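Local coordinates for protein peroxisomal acyl-coenzyme A oxidase 1 (Arabidopsis thaliana, PDB 1W07) that oxidises long- and medium-chain acyl-CoAs to 2-trans-enoyl-CoAs with FAD as cofactor, passing electrons to oxygen to give hydrogen peroxide in peroxisomal beta-oxidation, at residues H463-R468 / A491-V496; V482-F487 / C527-V532; K534-L539 / N554-Y559. The protein carries 1 engineered substitution. All blocks are in the same frame, centred on the assembly; numbering follows the deposited sequence.

Contact 1: residues H463-R468 / A491-V496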
loop_
_atom_site.group_PDB
_atom_site.type_symbol
_atom_site.label_atom_id
_atom_site.label_comp_id
_atom_site.label_asym_id
_atom_site.label_seq_id
_atom_site.Cartn_x
_atom_site.Cartn_y
_atom_site.Cartn_z
ATOM N N HIS B 463 -19.532 -35.547 -5.070
ATOM C CA HIS B 463 -18.122 -35.921 -5.095
ATOM C C HIS B 463 -17.223 -34.792 -4.632
ATOM O O HIS B 463 -16.107 -35.036 -4.176
ATOM C CB HIS B 463 -17.692 -36.356 -6.496
ATOM C CG HIS B 463 -17.566 -37.844 -6.651
ATOM N ND1 HIS B 463 -16.826 -38.617 -5.786
ATOM C CD2 HIS B 463 -18.079 -38.692 -7.573
ATOM C CE1 HIS B 463 -16.887 -39.881 -6.165
ATOM N NE2 HIS B 463 -17.641 -39.955 -7.250
ATOM N N LEU B 464 -17.708 -33.560 -4.751
ATOM C CA LEU B 464 -16.930 -32.397 -4.342
ATOM C C LEU B 464 -16.604 -32.412 -2.854
ATOM O O LEU B 464 -15.433 -32.349 -2.473
ATOM C CB LEU B 464 -17.670 -31.109 -4.719
ATOM C CG LEU B 464 -17.678 -30.821 -6.229
ATOM C CD1 LEU B 464 -18.518 -29.596 -6.521
ATOM C CD2 LEU B 464 -16.249 -30.621 -6.732
ATOM N N LEU B 465 -17.630 -32.510 -2.011
ATOM C CA LEU B 465 -17.419 -32.531 -0.563
ATOM C C LEU B 465 -16.839 -33.848 -0.064
ATOM O O LEU B 465 -16.860 -34.130 1.134
ATOM C CB LEU B 465 -18.731 -32.236 0.171
ATOM C CG LEU B 465 -19.141 -30.760 0.261
ATOM C CD1 LEU B 465 -20.477 -30.648 0.979
ATOM C CD2 LEU B 465 -18.063 -29.965 0.997
ATOM N N GLN B 466 -16.315 -34.650 -0.982
ATOM C CA GLN B 466 -15.729 -35.931 -0.610
ATOM C C GLN B 466 -14.749 -36.417 -1.672
ATOM O O GLN B 466 -14.636 -37.623 -1.903
ATOM C CB GLN B 466 -16.835 -36.965 -0.401
ATOM N N CYS B 467 -14.036 -35.486 -2.309
ATOM C CA CYS B 467 -13.085 -35.867 -3.347
ATOM C C CYS B 467 -11.666 -36.127 -2.891
ATOM O O CYS B 467 -11.310 -35.936 -1.731
ATOM C CB CYS B 467 -13.032 -34.840 -4.488
ATOM S SG CYS B 467 -12.634 -33.079 -4.176
ATOM N N ARG B 468 -10.866 -36.591 -3.840
ATOM C CA ARG B 468 -9.471 -36.897 -3.606
ATOM C C ARG B 468 -8.759 -36.757 -4.934
ATOM O O ARG B 468 -8.768 -37.676 -5.752
ATOM C CB ARG B 468 -9.305 -38.326 -3.079
ATOM C CG ARG B 468 -9.662 -38.501 -1.612
ATOM C CD ARG B 468 -9.095 -39.808 -1.068
ATOM N NE ARG B 468 -9.294 -39.933 0.371
ATOM C CZ ARG B 468 -8.775 -40.909 1.111
ATOM N NH1 ARG B 468 -8.024 -41.850 0.543
ATOM N NH2 ARG B 468 -9.001 -40.950 2.418
ATOM N N ALA B 491 -14.100 -24.015 -2.329
ATOM C CA ALA B 491 -15.119 -22.984 -2.146
ATOM C C ALA B 491 -16.395 -23.561 -1.536
ATOM O O ALA B 491 -16.926 -23.030 -0.561
ATOM C CB ALA B 491 -15.441 -22.330 -3.478
ATOM N N LEU B 492 -16.886 -24.649 -2.122
ATOM C CA LEU B 492 -18.098 -25.302 -1.639
ATOM C C LEU B 492 -17.921 -25.749 -0.191
ATOM O O LEU B 492 -18.808 -25.564 0.633
ATOM C CB LEU B 492 -18.433 -26.515 -2.516
ATOM C CG LEU B 492 -19.642 -27.366 -2.090
ATOM C CD1 LEU B 492 -20.895 -26.514 -2.027
ATOM C CD2 LEU B 492 -19.830 -28.488 -3.090
ATOM N N ARG B 493 -16.769 -26.342 0.097
ATOM C CA ARG B 493 -16.455 -26.816 1.429
ATOM C C ARG B 493 -16.529 -25.686 2.455
ATOM O O ARG B 493 -17.134 -25.835 3.520
ATOM C CB ARG B 493 -15.062 -27.443 1.433
ATOM C CG ARG B 493 -14.486 -27.725 2.809
ATOM C CD ARG B 493 -15.234 -28.821 3.530
ATOM N NE ARG B 493 -14.339 -29.914 3.922
ATOM C CZ ARG B 493 -14.712 -30.940 4.677
ATOM N NH1 ARG B 493 -15.962 -31.014 5.114
ATOM N NH2 ARG B 493 -13.844 -31.895 4.983
ATOM N N MET B 494 -15.908 -24.557 2.134
ATOM C CA MET B 494 -15.919 -23.407 3.029
ATOM C C MET B 494 -17.333 -22.871 3.236
ATOM O O MET B 494 -17.707 -22.514 4.345
ATOM C CB MET B 494 -15.009 -22.292 2.476
ATOM C CG MET B 494 -13.529 -22.665 2.480
ATOM S SD MET B 494 -12.423 -21.494 1.639
ATOM C CE MET B 494 -12.158 -20.278 2.908
ATOM N N ALA B 495 -18.114 -22.819 2.167
ATOM C CA ALA B 495 -19.484 -22.317 2.246
ATOM C C ALA B 495 -20.374 -23.254 3.069
ATOM O O ALA B 495 -21.136 -22.801 3.930
ATOM C CB ALA B 495 -20.056 -22.157 0.860
ATOM N N VAL B 496 -20.279 -24.555 2.806
ATOM C CA VAL B 496 -21.072 -25.530 3.537
ATOM C C VAL B 496 -20.729 -25.496 5.023
ATOM O O VAL B 496 -21.596 -25.657 5.873
ATOM C CB VAL B 496 -20.846 -26.954 2.990
ATOM C CG1 VAL B 496 -21.539 -27.973 3.886
ATOM C CG2 VAL B 496 -21.386 -27.043 1.572
#
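Leu465 drives its forked end into the surface of helix 480-503, filling the hollow between Leu492, Arg493 and Val496. This is loop-on-helix packing in the all-helical C-terminal part of the acyl-CoA oxidase fold: Leu465 is the first residue to leave the short helix 461-464. The two methyls of the fork go separate ways. CD2 settles against the helix backbone, 3.6 Å from Arg493 CA, with the aliphatic CB and CD of Arg493 beside it; CD1 meets Val496 tip to tip, 3.8 Å from CG2. Against the stem of the fork lies Leu492, whose CD2 is 4.1 Å from Leu465 CG, the two side chains crossing at about a right angle. With CG anti to the backbone N (chi1 177°) and chi2 at 58°, Leu492 directs CD2 at the turn. No hydrogen bond joins the segments; the contact rests on apolar packing. Nearby, Cys467 ties the chain after this turn to Cys576 by a disulfide, and Thr574 and Asn575 touch the side chain of Arg493. The methyl of Leu492 serves a second neighbour as well: CD2 sits 3.8 Å from Leu464 CB and equally close to Leu464 CD1.

Contact 2: residues V482-F487 / C527-V532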
loop_
_atom_site.group_PDB
_atom_site.type_symbol
_atom_site.label_atom_id
_atom_site.label_comp_id
_atom_site.label_asym_id
_atom_site.label_seq_id
_atom_site.Cartn_x
_atom_site.Cartn_y
_atom_site.Cartn_z
ATOM N N VAL B 482 -8.534 -30.829 -13.037
ATOM C CA VAL B 482 -7.909 -31.036 -11.739
ATOM C C VAL B 482 -7.924 -29.716 -10.954
ATOM O O VAL B 482 -8.163 -29.686 -9.735
ATOM C CB VAL B 482 -6.447 -31.518 -11.895
ATOM C CG1 VAL B 482 -5.774 -31.537 -10.555
ATOM C CG2 VAL B 482 -6.416 -32.928 -12.527
ATOM N N VAL B 483 -7.675 -28.621 -11.659
ATOM C CA VAL B 483 -7.660 -27.315 -11.027
ATOM C C VAL B 483 -9.072 -26.905 -10.637
ATOM O O VAL B 483 -9.308 -26.524 -9.500
ATOM C CB VAL B 483 -7.040 -26.260 -11.973
ATOM C CG1 VAL B 483 -7.181 -24.860 -11.368
ATOM C CG2 VAL B 483 -5.574 -26.593 -12.202
ATOM N N LEU B 484 -10.008 -27.004 -11.573
ATOM C CA LEU B 484 -11.385 -26.623 -11.299
ATOM C C LEU B 484 -11.963 -27.399 -10.134
ATOM O O LEU B 484 -12.609 -26.822 -9.255
ATOM C CB LEU B 484 -12.266 -26.818 -12.536
ATOM C CG LEU B 484 -12.166 -25.749 -13.622
ATOM C CD1 LEU B 484 -13.020 -26.140 -14.814
ATOM C CD2 LEU B 484 -12.630 -24.416 -13.059
ATOM N N GLU B 485 -11.737 -28.708 -10.125
ATOM C CA GLU B 485 -12.242 -29.558 -9.053
ATOM C C GLU B 485 -11.713 -29.077 -7.712
ATOM O O GLU B 485 -12.461 -28.954 -6.745
ATOM C CB GLU B 485 -11.818 -31.012 -9.278
ATOM C CG GLU B 485 -12.260 -31.953 -8.172
ATOM C CD GLU B 485 -11.740 -33.362 -8.366
ATOM O OE1 GLU B 485 -10.502 -33.540 -8.441
ATOM O OE2 GLU B 485 -12.567 -34.292 -8.438
ATOM N N ALA B 486 -10.416 -28.808 -7.657
ATOM C CA ALA B 486 -9.799 -28.332 -6.426
ATOM C C ALA B 486 -10.423 -27.023 -5.939
ATOM O O ALA B 486 -10.770 -26.907 -4.763
ATOM C CB ALA B 486 -8.316 -28.142 -6.635
ATOM N N PHE B 487 -10.563 -26.038 -6.827
ATOM C CA PHE B 487 -11.148 -24.746 -6.440
ATOM C C PHE B 487 -12.643 -24.820 -6.114
ATOM O O PHE B 487 -13.116 -24.122 -5.219
ATOM C CB PHE B 487 -10.922 -23.694 -7.532
ATOM C CG PHE B 487 -9.576 -23.019 -7.457
ATOM C CD1 PHE B 487 -8.414 -23.701 -7.804
ATOM C CD2 PHE B 487 -9.473 -21.704 -7.013
ATOM C CE1 PHE B 487 -7.169 -23.087 -7.704
ATOM C CE2 PHE B 487 -8.238 -21.078 -6.911
ATOM C CZ PHE B 487 -7.081 -21.774 -7.256
ATOM N N CYS B 527 -15.387 -16.226 -5.499
ATOM C CA CYS B 527 -14.978 -15.280 -6.542
ATOM C C CYS B 527 -13.696 -15.708 -7.250
ATOM O O CYS B 527 -13.560 -15.491 -8.459
ATOM C CB CYS B 527 -14.771 -13.890 -5.956
ATOM S SG CYS B 527 -16.277 -13.197 -5.302
ATOM N N GLN B 528 -12.753 -16.300 -6.512
ATOM C CA GLN B 528 -11.495 -16.743 -7.117
ATOM C C GLN B 528 -11.766 -17.895 -8.076
ATOM O O GLN B 528 -11.167 -17.971 -9.150
ATOM C CB GLN B 528 -10.487 -17.164 -6.034
ATOM C CG GLN B 528 -9.991 -15.986 -5.187
ATOM C CD GLN B 528 -9.131 -16.405 -4.003
ATOM O OE1 GLN B 528 -9.263 -17.513 -3.477
ATOM N NE2 GLN B 528 -8.280 -15.494 -3.542
ATOM N N LEU B 529 -12.662 -18.793 -7.679
ATOM C CA LEU B 529 -13.031 -19.924 -8.531
ATOM C C LEU B 529 -13.554 -19.367 -9.856
ATOM O O LEU B 529 -13.190 -19.848 -10.921
ATOM C CB LEU B 529 -14.123 -20.754 -7.862
ATOM C CG LEU B 529 -14.894 -21.734 -8.753
ATOM C CD1 LEU B 529 -13.969 -22.810 -9.330
ATOM C CD2 LEU B 529 -16.003 -22.361 -7.924
ATOM N N ILE B 530 -14.411 -18.346 -9.781
ATOM C CA ILE B 530 -14.962 -17.737 -10.988
ATOM C C ILE B 530 -13.840 -17.210 -11.911
ATOM O O ILE B 530 -13.858 -17.442 -13.126
ATOM C CB ILE B 530 -15.923 -16.584 -10.614
ATOM C CG1 ILE B 530 -17.158 -17.147 -9.890
ATOM C CG2 ILE B 530 -16.321 -15.805 -11.852
ATOM C CD1 ILE B 530 -18.157 -16.086 -9.401
ATOM N N VAL B 531 -12.868 -16.497 -11.344
ATOM C CA VAL B 531 -11.778 -15.954 -12.142
ATOM C C VAL B 531 -10.988 -17.101 -12.777
ATOM O O VAL B 531 -10.667 -17.075 -13.966
ATOM C CB VAL B 531 -10.836 -15.076 -11.264
ATOM C CG1 VAL B 531 -9.722 -14.493 -12.122
ATOM C CG2 VAL B 531 -11.626 -13.946 -10.602
ATOM N N VAL B 532 -10.684 -18.121 -11.992
ATOM C CA VAL B 532 -9.929 -19.254 -12.511
ATOM C C VAL B 532 -10.678 -19.969 -13.632
ATOM O O VAL B 532 -10.083 -20.321 -14.656
ATOM C CB VAL B 532 -9.612 -20.286 -11.409
ATOM C CG1 VAL B 532 -8.915 -21.489 -12.029
ATOM C CG2 VAL B 532 -8.732 -19.671 -10.334
#
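Phe487 and Val532 meet at about a right angle, the valine presenting a methyl to the flat of the ring. Val532 CG2 stands 4.0 Å from the centroid of the Phe487 ring and 23° off its normal, a CH-pi contact. The methyl is displaced toward the rim, where CE2 of Phe487 is its nearest ring atom at 3.7 Å. The first torsion of the phenylalanine, chi1 -84°, places CG anti to the carbonyl carbon and beside the backbone N, swinging the ring out from the helix with one face to this methyl. The second branch of Val532 is used too: its CG1 points to Val483, meeting CG1 of that residue at 3.8 Å, the two side chains set obliquely. One valine thus spans two partners a helical turn apart.

Such pairing illustrates how neighbouring helices of a bundle interlock. The short segments of helices 480-503 and 516-538 run antiparallel in the C-terminal helical region, at 167° and with their axes 10.0 Å apart, and no hydrogen bond crosses between them.

Leu529, one turn before Val532, works at the base of the phenylalanine instead of its ring face. Leu529 CD1 comes within 3.6 Å of Phe487 CB, while Leu484 CD2 packs more loosely, 4.3 Å from Leu529 CD1. The Phe487 ring also makes an edge-to-face contact with Phe571, which probably helps to fix its tilt. Beside this apolar seam, the buried Gln528 has its OE1 hydrogen-bonded to NH1 of Arg490, a residue farther along the helix that carries Phe487.

Contact 3: residues K534-L539 / N554-Y559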
loop_
_atom_site.group_PDB
_atom_site.type_symbol
_atom_site.label_atom_id
_atom_site.label_comp_id
_atom_site.label_asym_id
_atom_site.label_seq_id
_atom_site.Cartn_x
_atom_site.Cartn_y
_atom_site.Cartn_z
ATOM N N LYS B 534 -12.986 -18.767 -15.644
ATOM C CA LYS B 534 -13.101 -17.945 -16.848
ATOM C C LYS B 534 -11.792 -17.882 -17.634
ATOM O O LYS B 534 -11.806 -17.730 -18.857
ATOM C CB LYS B 534 -13.566 -16.535 -16.499
ATOM C CG LYS B 534 -14.903 -16.524 -15.799
ATOM C CD LYS B 534 -15.949 -17.213 -16.649
ATOM C CE LYS B 534 -17.222 -17.453 -15.870
ATOM N NZ LYS B 534 -18.235 -18.106 -16.739
ATOM N N PHE B 535 -10.665 -17.993 -16.940
ATOM C CA PHE B 535 -9.358 -18.001 -17.596
ATOM C C PHE B 535 -9.216 -19.333 -18.342
ATOM O O PHE B 535 -8.780 -19.367 -19.490
ATOM C CB PHE B 535 -8.238 -17.851 -16.560
ATOM C CG PHE B 535 -6.960 -17.279 -17.112
ATOM C CD1 PHE B 535 -6.089 -16.587 -16.281
ATOM C CD2 PHE B 535 -6.634 -17.418 -18.461
ATOM C CE1 PHE B 535 -4.907 -16.033 -16.784
ATOM C CE2 PHE B 535 -5.457 -16.871 -18.975
ATOM C CZ PHE B 535 -4.591 -16.174 -18.129
ATOM N N ILE B 536 -9.581 -20.431 -17.684
ATOM C CA ILE B 536 -9.520 -21.760 -18.296
ATOM C C ILE B 536 -10.475 -21.811 -19.502
ATOM O O ILE B 536 -10.193 -22.462 -20.510
ATOM C CB ILE B 536 -9.922 -22.860 -17.274
ATOM C CG1 ILE B 536 -8.872 -22.937 -16.168
ATOM C CG2 ILE B 536 -10.098 -24.208 -17.977
ATOM C CD1 ILE B 536 -9.171 -23.965 -15.089
ATOM N N ALA B 537 -11.606 -21.119 -19.395
ATOM C CA ALA B 537 -12.576 -21.092 -20.482
ATOM C C ALA B 537 -12.011 -20.294 -21.650
ATOM O O ALA B 537 -12.264 -20.604 -22.815
ATOM C CB ALA B 537 -13.882 -20.465 -20.014
ATOM N N LYS B 538 -11.242 -19.260 -21.331
ATOM C CA LYS B 538 -10.664 -18.414 -22.362
ATOM C C LYS B 538 -9.719 -19.210 -23.242
ATOM O O LYS B 538 -9.652 -18.986 -24.453
ATOM C CB LYS B 538 -9.907 -17.248 -21.728
ATOM C CG LYS B 538 -9.270 -16.300 -22.742
ATOM C CD LYS B 538 -10.323 -15.584 -23.578
ATOM C CE LYS B 538 -9.679 -14.634 -24.581
ATOM N NZ LYS B 538 -10.705 -13.858 -25.329
ATOM N N LEU B 539 -8.994 -20.139 -22.627
ATOM C CA LEU B 539 -8.030 -20.969 -23.344
ATOM C C LEU B 539 -8.704 -21.984 -24.259
ATOM O O LEU B 539 -8.042 -22.594 -25.099
ATOM C CB LEU B 539 -7.135 -21.712 -22.353
ATOM C CG LEU B 539 -6.349 -20.872 -21.350
ATOM C CD1 LEU B 539 -5.568 -21.797 -20.441
ATOM C CD2 LEU B 539 -5.413 -19.928 -22.074
ATOM N N ASN B 554 0.399 -20.740 -19.637
ATOM C CA ASN B 554 1.355 -20.605 -18.536
ATOM C C ASN B 554 0.797 -19.668 -17.461
ATOM O O ASN B 554 0.783 -20.000 -16.286
ATOM C CB ASN B 554 2.706 -20.044 -19.036
ATOM C CG ASN B 554 3.513 -21.041 -19.867
ATOM O OD1 ASN B 554 3.440 -22.255 -19.654
ATOM N ND2 ASN B 554 4.323 -20.522 -20.785
ATOM N N LEU B 555 0.349 -18.486 -17.875
ATOM C CA LEU B 555 -0.190 -17.505 -16.941
ATOM C C LEU B 555 -1.446 -18.033 -16.247
ATOM O O LEU B 555 -1.622 -17.846 -15.041
ATOM C CB LEU B 555 -0.502 -16.191 -17.672
ATOM C CG LEU B 555 0.689 -15.456 -18.305
ATOM C CD1 LEU B 555 0.200 -14.202 -19.060
ATOM C CD2 LEU B 555 1.695 -15.101 -17.204
ATOM N N CYS B 556 -2.311 -18.705 -17.003
ATOM C CA CYS B 556 -3.534 -19.257 -16.438
ATOM C C CYS B 556 -3.239 -20.135 -15.242
ATOM O O CYS B 556 -3.862 -19.976 -14.193
ATOM C CB CYS B 556 -4.304 -20.079 -17.479
ATOM S SG CYS B 556 -5.778 -20.935 -16.846
ATOM N N TYR B 557 -2.299 -21.070 -15.384
ATOM C CA TYR B 557 -2.003 -21.959 -14.274
ATOM C C TYR B 557 -1.125 -21.356 -13.193
ATOM O O TYR B 557 -1.111 -21.848 -12.060
ATOM C CB TYR B 557 -1.457 -23.298 -14.789
ATOM C CG TYR B 557 -2.529 -24.067 -15.514
ATOM C CD1 TYR B 557 -2.718 -23.908 -16.888
ATOM C CD2 TYR B 557 -3.444 -24.856 -14.811
ATOM C CE1 TYR B 557 -3.797 -24.505 -17.539
ATOM C CE2 TYR B 557 -4.524 -25.455 -15.460
ATOM C CZ TYR B 557 -4.699 -25.273 -16.812
ATOM O OH TYR B 557 -5.812 -25.814 -17.415
ATOM N N ILE B 558 -0.399 -20.294 -13.531
ATOM C CA ILE B 558 0.407 -19.577 -12.544
ATOM C C ILE B 558 -0.594 -18.900 -11.602
ATOM O O ILE B 558 -0.436 -18.939 -10.386
ATOM C CB ILE B 558 1.284 -18.454 -13.186
ATOM C CG1 ILE B 558 2.561 -19.053 -13.783
ATOM C CG2 ILE B 558 1.605 -17.369 -12.130
ATOM C CD1 ILE B 558 3.448 -18.032 -14.491
ATOM N N TYR B 559 -1.621 -18.273 -12.169
ATOM C CA TYR B 559 -2.641 -17.595 -11.357
ATOM C C TYR B 559 -3.293 -18.600 -10.382
ATOM O O TYR B 559 -3.327 -18.388 -9.164
ATOM C CB TYR B 559 -3.706 -16.963 -12.280
ATOM C CG TYR B 559 -4.824 -16.218 -11.559
ATOM C CD1 TYR B 559 -4.584 -15.021 -10.867
ATOM C CD2 TYR B 559 -6.104 -16.754 -11.500
ATOM C CE1 TYR B 559 -5.606 -14.385 -10.120
ATOM C CE2 TYR B 559 -7.121 -16.141 -10.761
ATOM C CZ TYR B 559 -6.879 -14.972 -10.079
ATOM O OH TYR B 559 -7.918 -14.400 -9.368
#
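Phe535 and Cys556 both extend their side chains anti to the backbone N, with chi1 of the phenylalanine at -156°, and in doing so they bring an aromatic face and a thiol together between two helices. The ring lies flat against the backbone of its partner: Cys556 CA sits over the ring centre, 3.6 Å from the centroid and 14° off the normal, a CH-pi contact at close range. The sulfur approaches the same ring more obliquely, with Cys556 SG 4.3 Å from the Phe535 centroid, a Cys sulfur-aromatic contact.

Beyond the ring, the thiol is wrapped by aliphatic groups. Ile536 CG1 touches Cys556 SG at 3.7 Å, and Leu539 CD1 lies 3.7 Å from Cys556 CB and just as near to the sulfur. Leu555 CB stands 4.1 Å from CZ at the far end of the Phe535 ring. The phenylalanine is held by another helix too, since Phe346 of helix 328-363 meets its ring edge-to-face. A leucine in place of Phe535 would probably leave Cys556 CA and its sulfur without their aromatic face and deprive Phe346 of its ring partner.

Lys538, farther along the same helix, forms a salt bridge with Glu349 of helix 328-363. The two segments run antiparallel, their N-to-C directions at 164° and their axes 9.8 Å apart, the geometry of an antiparallel helical hairpin, formed here by helices 516-538 and 548-566 within the C-terminal helical domain of the acyl-CoA oxidase fold.

In the fold
Followed from the N terminus, the chain first leaves helix 461-464, and helix 480-503 then returns to pack on the end of that helix in contact 1, closing a loop of 22 residues. Contact 2 opens before that loop has closed, because 482-487 precedes 491-496 on the same helix; contacts 1 and 2 therefore cross, and they touch where Leu464 and Cys467 meet Glu485. Contact 2 closes over a longer loop at helix 516-538. Contact 3 follows in series, closing a short connection between that helix and helix 548-566. Contacts 2 and 3 meet where Val483 packs on Tyr557 and Leu484 on Ile536, so the three long helices pack against one another, with the preceding turn on the flank of helix 480-503.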